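PDB 4MG4: phosphonomutase from Burkholderia cenocepacia J2315, which belongs to the phosphoenolpyruvate phosphomutase family, whose members adopt a closed eight-stranded TIM-barrel fold, and is found as an assembly of two chains. Local coordinates for residues Ala204-Leu209 / Ala232-Ala237; Gly129-Val134 / Thr161-Lys166; Ala179-Ala184 / Thr210-Leu215. All coordinates share one frame; numbering follows the deposited sequence.

Contact 1. Residues Ala204-Leu209 / Ala232-Ala237; sequences ALIRAL and AEYGVA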
# COMPACT_ATOMS: atom_id res chain seq x y z
N ALA A 204 2.79 -24.02 27.77
CA ALA A 204 1.93 -24.93 28.49
C ALA A 204 0.47 -24.64 28.19
O ALA A 204 -0.34 -25.57 28.09
CB ALA A 204 2.11 -24.79 29.98
N LEU A 205 0.13 -23.34 28.18
CA LEU A 205 -1.26 -22.99 27.85
C LEU A 205 -1.64 -23.33 26.41
O LEU A 205 -2.76 -23.79 26.16
CB LEU A 205 -1.56 -21.54 28.20
CG LEU A 205 -1.50 -21.16 29.69
CD1 LEU A 205 -1.71 -19.66 29.81
CD2 LEU A 205 -2.43 -21.91 30.63
N ILE A 206 -0.72 -23.13 25.47
CA ILE A 206 -1.00 -23.43 24.05
C ILE A 206 -1.21 -24.94 23.93
O ILE A 206 -2.15 -25.38 23.27
CB ILE A 206 0.10 -22.94 23.10
CG1 ILE A 206 0.15 -21.42 23.05
CG2 ILE A 206 -0.16 -23.51 21.68
CD1 ILE A 206 1.43 -20.90 22.46
N ARG A 207 -0.38 -25.75 24.61
CA ARG A 207 -0.55 -27.20 24.57
C ARG A 207 -1.90 -27.63 25.09
O ARG A 207 -2.58 -28.50 24.53
CB ARG A 207 0.54 -27.89 25.39
CG ARG A 207 1.93 -27.83 24.76
CD ARG A 207 2.85 -28.67 25.65
NE ARG A 207 4.25 -28.54 25.27
CZ ARG A 207 4.88 -29.18 24.28
NH1 ARG A 207 4.20 -29.95 23.43
NH2 ARG A 207 6.16 -28.96 24.08
N ALA A 208 -2.30 -27.03 26.21
CA ALA A 208 -3.59 -27.34 26.82
C ALA A 208 -4.75 -26.97 25.92
O ALA A 208 -5.74 -27.71 25.80
CB ALA A 208 -3.74 -26.66 28.17
N LEU A 209 -4.57 -25.84 25.25
CA LEU A 209 -5.56 -25.35 24.28
C LEU A 209 -5.74 -26.27 23.10
O LEU A 209 -6.85 -26.58 22.73
CB LEU A 209 -5.15 -23.96 23.81
CG LEU A 209 -6.10 -23.30 22.83
CD1 LEU A 209 -7.50 -23.11 23.37
CD2 LEU A 209 -5.49 -21.97 22.37
N ALA A 232 4.22 -25.57 16.00
CA ALA A 232 3.81 -26.77 15.31
C ALA A 232 3.83 -27.99 16.24
O ALA A 232 2.90 -28.78 16.30
CB ALA A 232 4.69 -27.07 14.08
N GLU A 233 4.93 -28.14 17.00
CA GLU A 233 5.04 -29.21 17.94
C GLU A 233 4.01 -29.18 19.07
O GLU A 233 3.64 -30.24 19.56
CB GLU A 233 6.51 -29.32 18.47
CG GLU A 233 6.78 -30.56 19.32
CD GLU A 233 6.53 -30.45 20.82
OE1 GLU A 233 6.84 -29.40 21.43
OE2 GLU A 233 5.99 -31.37 21.38
N TYR A 234 3.49 -27.99 19.44
CA TYR A 234 2.43 -27.87 20.42
C TYR A 234 1.09 -28.29 19.86
O TYR A 234 0.15 -28.41 20.63
CB TYR A 234 2.26 -26.41 20.94
CG TYR A 234 3.50 -25.75 21.51
CD1 TYR A 234 4.57 -26.50 22.02
CD2 TYR A 234 3.63 -24.37 21.49
CE1 TYR A 234 5.71 -25.86 22.50
CE2 TYR A 234 4.76 -23.73 21.97
CZ TYR A 234 5.80 -24.49 22.48
OH TYR A 234 6.94 -23.80 22.94
N GLY A 235 0.99 -28.45 18.55
CA GLY A 235 -0.25 -28.91 17.90
C GLY A 235 -1.09 -27.82 17.24
O GLY A 235 -2.23 -28.04 16.88
N VAL A 236 -0.50 -26.63 17.05
CA VAL A 236 -1.19 -25.51 16.40
C VAL A 236 -1.42 -25.84 14.92
O VAL A 236 -0.61 -26.55 14.34
CB VAL A 236 -0.33 -24.27 16.58
CG1 VAL A 236 -0.64 -23.14 15.71
CG2 VAL A 236 -0.34 -23.88 18.07
N ALA A 237 -2.55 -25.39 14.39
CA ALA A 237 -2.93 -25.60 13.02
C ALA A 237 -2.74 -24.41 12.07
O ALA A 237 -2.76 -24.56 10.84
CB ALA A 237 -4.39 -26.06 12.99
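Arg-207 of helix 203-212 meets Glu-233 and Tyr-234 of helix 228-234, tying together two neighbouring outer helices of a TIM barrel. Its guanidinium grips the Glu-233 carboxylate end-on, each terminal nitrogen taking one oxygen, so this is a two-bond salt bridge. The geometry is far from coplanar, since the two planes stand 53° apart, and the two bonds differ in geometry. Arg-207 NH1 lies 3.1 Å from Glu-233 OE2 in an almost straight bond (170°) that keeps to the guanidinium plane but reaches the oxygen on its syn side, well out of the carboxylate plane. The shorter bond, 2.8 Å from Arg-207 NH2 to Glu-233 OE1, uses the syn lone pair yet is bent to 141°, with OE1 tilted from the guanidinium plane. An extended arginine chain, CG to NE, spans the gap, while the glutamate chain bends at its second torsion.

Tyr-234 packs against one side of this arrangement. Its ring approaches a guanidinium face steeply rather than lying parallel to it: Tyr-234 CD1 sits over the centre, 3.5 Å from Arg-207 CZ. Ile-206 meets the tyrosine obliquely, near CB and the CD2 side, through its CG2 branch, which stands anti to the backbone N and touches Tyr-234 CB at 3.8 Å and Val-236 CG2 at 3.6 Å. Ile-206 also packs on Leu-200, and Val-236 on Val-219 of strand 217-220. The contact thus grades from an exposed ion pair to buried aliphatic packing nearer the barrel. Helix 228-234 stops in a Schellman motif: Gly-235 takes a positive phi, and Gly-235 N bonds back to Ala-232 O at 3.0 Å.

Contact 2. Residues Gly129-Val134 / Thr161-Lys166; sequences GELRDV and TDVFFK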
# COMPACT_ATOMS: atom_id res chain seq x y z
N GLY A 129 -13.89 -2.19 23.41
CA GLY A 129 -12.84 -3.23 23.39
C GLY A 129 -13.12 -4.41 24.33
O GLY A 129 -12.34 -5.35 24.43
N GLU A 130 -14.26 -4.38 25.00
CA GLU A 130 -14.61 -5.39 25.95
C GLU A 130 -15.15 -6.60 25.18
O GLU A 130 -15.52 -6.45 24.02
CB GLU A 130 -15.67 -4.88 26.94
CG GLU A 130 -15.17 -3.72 27.81
CD GLU A 130 -14.01 -4.15 28.67
OE1 GLU A 130 -12.88 -3.68 28.46
OE2 GLU A 130 -14.23 -5.00 29.54
N LEU A 131 -15.15 -7.75 25.82
CA LEU A 131 -15.74 -8.94 25.23
C LEU A 131 -17.24 -8.90 25.19
O LEU A 131 -17.89 -8.53 26.19
CB LEU A 131 -15.35 -10.18 26.01
CG LEU A 131 -13.88 -10.50 26.08
CD1 LEU A 131 -13.65 -11.66 27.02
CD2 LEU A 131 -13.42 -10.82 24.67
N ARG A 132 -17.81 -9.33 24.09
CA ARG A 132 -19.24 -9.67 24.05
C ARG A 132 -19.55 -10.92 24.92
O ARG A 132 -18.70 -11.84 25.07
CB ARG A 132 -19.69 -9.95 22.61
CG ARG A 132 -19.50 -8.84 21.64
CD ARG A 132 -19.94 -9.20 20.24
NE ARG A 132 -19.47 -8.17 19.36
CZ ARG A 132 -20.20 -7.14 18.93
NH1 ARG A 132 -21.47 -7.02 19.23
NH2 ARG A 132 -19.64 -6.24 18.20
N ASP A 133 -20.75 -10.95 25.52
CA ASP A 133 -21.28 -12.17 26.13
C ASP A 133 -21.09 -13.34 25.14
O ASP A 133 -21.27 -13.16 23.92
CB ASP A 133 -22.76 -12.02 26.38
CG ASP A 133 -23.40 -13.29 26.87
OD1 ASP A 133 -23.39 -13.51 28.09
OD2 ASP A 133 -23.93 -14.07 26.04
N VAL A 134 -20.72 -14.48 25.70
CA VAL A 134 -20.45 -15.71 24.91
C VAL A 134 -21.56 -16.00 23.91
O VAL A 134 -21.30 -16.29 22.72
CB VAL A 134 -20.16 -16.94 25.79
CG1 VAL A 134 -21.28 -17.24 26.76
CG2 VAL A 134 -19.86 -18.15 24.95
N THR A 161 -11.13 -14.97 19.49
CA THR A 161 -11.52 -14.60 20.85
C THR A 161 -10.44 -13.74 21.47
O THR A 161 -9.25 -14.03 21.31
CB THR A 161 -11.87 -15.79 21.78
OG1 THR A 161 -12.33 -15.27 23.02
CG2 THR A 161 -10.72 -16.74 22.02
N ASP A 162 -10.86 -12.65 22.11
CA ASP A 162 -9.91 -11.73 22.73
C ASP A 162 -9.64 -11.97 24.20
O ASP A 162 -9.05 -11.09 24.84
CB ASP A 162 -10.36 -10.32 22.45
CG ASP A 162 -10.08 -9.88 21.02
OD1 ASP A 162 -9.24 -10.47 20.31
OD2 ASP A 162 -10.70 -8.90 20.60
N VAL A 163 -10.00 -13.13 24.75
CA VAL A 163 -9.80 -13.40 26.18
C VAL A 163 -8.38 -13.11 26.59
O VAL A 163 -8.15 -12.45 27.63
CB VAL A 163 -10.17 -14.86 26.55
CG1 VAL A 163 -9.77 -15.22 27.99
CG2 VAL A 163 -11.66 -15.04 26.39
N PHE A 164 -7.41 -13.64 25.85
CA PHE A 164 -6.00 -13.47 26.25
C PHE A 164 -5.48 -12.14 25.78
O PHE A 164 -4.65 -11.52 26.44
CB PHE A 164 -5.11 -14.63 25.72
CG PHE A 164 -5.17 -15.87 26.56
CD1 PHE A 164 -4.42 -16.01 27.70
CD2 PHE A 164 -5.97 -16.89 26.22
CE1 PHE A 164 -4.50 -17.18 28.45
CE2 PHE A 164 -6.03 -18.09 26.93
CZ PHE A 164 -5.29 -18.21 28.07
N PHE A 165 -5.98 -11.68 24.64
CA PHE A 165 -5.48 -10.51 23.93
C PHE A 165 -5.67 -9.26 24.81
O PHE A 165 -4.78 -8.39 24.86
CB PHE A 165 -6.26 -10.34 22.61
CG PHE A 165 -5.76 -9.16 21.78
CD1 PHE A 165 -4.53 -9.26 21.18
CD2 PHE A 165 -6.53 -8.02 21.62
CE1 PHE A 165 -4.03 -8.20 20.45
CE2 PHE A 165 -6.03 -6.95 20.89
CZ PHE A 165 -4.79 -7.06 20.30
N LYS A 166 -6.78 -9.23 25.55
CA LYS A 166 -7.15 -8.06 26.38
C LYS A 166 -6.55 -8.15 27.80
O LYS A 166 -6.63 -7.18 28.56
CB LYS A 166 -8.66 -7.97 26.43
CG LYS A 166 -9.28 -6.65 26.83
CD LYS A 166 -10.80 -6.77 26.72
CE LYS A 166 -11.36 -7.79 27.71
NZ LYS A 166 -11.20 -7.32 29.11
O HOH W 1 -9.99 -6.64 23.05
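Leu-131 carries the closely packed half of this contact, inserting its branched end among three residues of the 161-166 loop. Each part of the side chain has a different neighbour. Leu-131 CD2 rests 3.8 Å from Asp-162 CB, Leu-131 CD1 meets Val-163 CG2 at 4.0 Å, and Leu-131 CG lies 4.0 Å from Lys-166 CE. With CG anti to its own carbonyl carbon, the leucine can present both methyls to the opposite loop. Val-163 also touches Thr-180 of helix 174-190.

The polar side is more exposed and less firmly bonded. Its one close approach comes from Lys-166, which bends at its third and fourth torsions and brings Lys-166 CD to 3.1 Å from Gly-129 O. The lysine and Glu-130 side chains cross at about a right angle, but their salt bridge is long, 3.8 Å from Lys-166 NZ to Glu-130 OE2. A water donates to Gly-129 O at 3.0 Å and, weakly, to Asp-162 OD2. The stronger ties of that carboxylate lie elsewhere: Arg-160 forms a salt bridge with it and Ser-124 a hydrogen bond.

Segment 161-166 directly follows strand 156-160; segment 129-134 ends the longer loop between strand 118-122 and helix 134-150. Adjacent loops packed at the C-terminal ends of parallel strands form the rim where TIM-barrel enzymes usually carry their active site.

Contact 3. Residues Ala179-Ala184 / Thr210-Leu215; sequences ATLARA and TAASPL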
# COMPACT_ATOMS: atom_id res chain seq x y z
N ALA A 179 -11.86 -20.09 30.23
CA ALA A 179 -12.82 -19.16 29.63
C ALA A 179 -12.72 -19.20 28.11
O ALA A 179 -13.72 -19.10 27.40
CB ALA A 179 -12.58 -17.75 30.09
N THR A 180 -11.47 -19.29 27.64
CA THR A 180 -11.20 -19.40 26.20
C THR A 180 -11.85 -20.67 25.63
O THR A 180 -12.53 -20.61 24.58
CB THR A 180 -9.69 -19.33 25.92
OG1 THR A 180 -9.24 -18.05 26.37
CG2 THR A 180 -9.39 -19.53 24.43
N LEU A 181 -11.65 -21.80 26.29
CA LEU A 181 -12.25 -23.07 25.87
C LEU A 181 -13.80 -23.06 25.92
O LEU A 181 -14.43 -23.60 25.04
CB LEU A 181 -11.67 -24.25 26.67
CG LEU A 181 -10.24 -24.63 26.26
CD1 LEU A 181 -9.66 -25.48 27.36
CD2 LEU A 181 -10.15 -25.32 24.92
N ALA A 182 -14.39 -22.42 26.92
CA ALA A 182 -15.86 -22.31 26.97
C ALA A 182 -16.37 -21.50 25.77
O ALA A 182 -17.37 -21.85 25.16
CB ALA A 182 -16.33 -21.67 28.26
N ARG A 183 -15.65 -20.42 25.43
CA ARG A 183 -16.00 -19.67 24.21
C ARG A 183 -15.82 -20.52 22.97
O ARG A 183 -16.71 -20.53 22.09
CB ARG A 183 -15.24 -18.36 24.13
CG ARG A 183 -15.81 -17.34 25.05
CD ARG A 183 -15.02 -16.03 25.05
NE ARG A 183 -15.57 -15.10 26.05
CZ ARG A 183 -16.56 -14.23 25.84
NH1 ARG A 183 -17.14 -14.08 24.67
NH2 ARG A 183 -16.96 -13.45 26.85
N ALA A 184 -14.71 -21.25 22.90
CA ALA A 184 -14.44 -22.10 21.74
C ALA A 184 -15.54 -23.14 21.52
O ALA A 184 -15.99 -23.36 20.39
CB ALA A 184 -13.11 -22.78 21.91
N THR A 210 -4.63 -26.65 22.47
CA THR A 210 -4.73 -27.51 21.30
C THR A 210 -5.24 -28.92 21.68
O THR A 210 -5.95 -29.54 20.88
CB THR A 210 -3.39 -27.62 20.56
OG1 THR A 210 -2.42 -28.27 21.40
CG2 THR A 210 -2.84 -26.27 20.07
N ALA A 211 -4.92 -29.39 22.89
CA ALA A 211 -5.43 -30.71 23.40
C ALA A 211 -6.95 -30.71 23.56
O ALA A 211 -7.60 -31.71 23.24
CB ALA A 211 -4.77 -31.06 24.71
N ALA A 212 -7.52 -29.59 24.03
CA ALA A 212 -8.93 -29.49 24.38
C ALA A 212 -9.81 -28.80 23.36
O ALA A 212 -11.04 -28.93 23.44
CB ALA A 212 -9.09 -28.80 25.74
N SER A 213 -9.24 -28.06 22.41
CA SER A 213 -10.07 -27.24 21.51
C SER A 213 -10.87 -28.06 20.61
O SER A 213 -10.35 -29.04 19.99
CB SER A 213 -9.19 -26.32 20.65
OG SER A 213 -9.98 -25.59 19.74
N PRO A 214 -12.16 -27.67 20.42
CA PRO A 214 -12.98 -28.36 19.47
C PRO A 214 -12.64 -28.00 18.01
O PRO A 214 -13.17 -28.63 17.11
CB PRO A 214 -14.40 -27.87 19.81
CG PRO A 214 -14.19 -26.53 20.42
CD PRO A 214 -12.89 -26.61 21.15
N LEU A 215 -11.76 -27.02 17.80
CA LEU A 215 -11.47 -26.50 16.48
C LEU A 215 -9.97 -26.36 16.26
O LEU A 215 -9.25 -26.11 17.23
CB LEU A 215 -12.07 -25.11 16.37
CG LEU A 215 -13.59 -25.05 16.44
CD1 LEU A 215 -14.00 -23.60 16.47
CD2 LEU A 215 -14.27 -25.81 15.28
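Pro-214 offers Ala-184 the closest thing to a flat group in this contact, a puckered pyrrolidine ring approached at its CG and CD atoms. Pro-214 CD lies 3.9 Å from Ala-184 CB and Pro-214 CG 3.6 Å from Ala-184 O, so the ring touches both the methyl and the backbone of helix 174-190; beyond them it also reaches Ala-188. The other flat group is the carbonyl of Leu-215. Ser-213 OG donates to Leu-215 O at 2.7 Å, in the carbonyl plane and on a lone pair (C=O...donor angle 128°), which bridges the turn around the proline.

One helical turn earlier, Leu-181 covers the end of helix 203-212. Its methyls straddle a single atom: Leu-181 CD1 and Leu-181 CD2 are each 3.7 Å from Ala-212 CB. A first torsion of -75°, which sets CG anti to the carbonyl carbon, directs the fork across the gap. Leu-181 CD2 also comes within 3.8 Å of Ser-213 N, at the point where the backbone leaves its helical angles. Ala-184 and Ser-213 both rest on Leu-195 of strand 194-196, which places the contact directly over the barrel wall.

All contacts across the gap are van der Waals in character. Ala-184, Ala-212, Pro-214 and Leu-181 form most of the contact between two successive outer helices, where the second ends, an arrangement belonging to the helical layer of a TIM barrel.

Overall arrangement
Along the chain, contact 2 closes before the other two open, whereas contacts 1 and 3 alternate their segments, and both use helix 203-212. Their centres lie about 11 Å apart; contact 2 is about 14 Å from contact 3 and about 20 Å from contact 1. Contacts 1 and 3 meet where Thr-210 OG1 lies 2.7 Å from Tyr-234 O, a probable hydrogen bond. Contact 2 connects to contact 3 through Arg-132 O and Arg-183 NH1, 2.8 Å apart. Contacts 1 and 3 join helices 174-190, 203-212 and 228-234 in the outer layer, on the same side of the chain's centre; contact 2 belongs to loops at the C-terminal strand ends, where TIM-barrel enzymes usually carry their site.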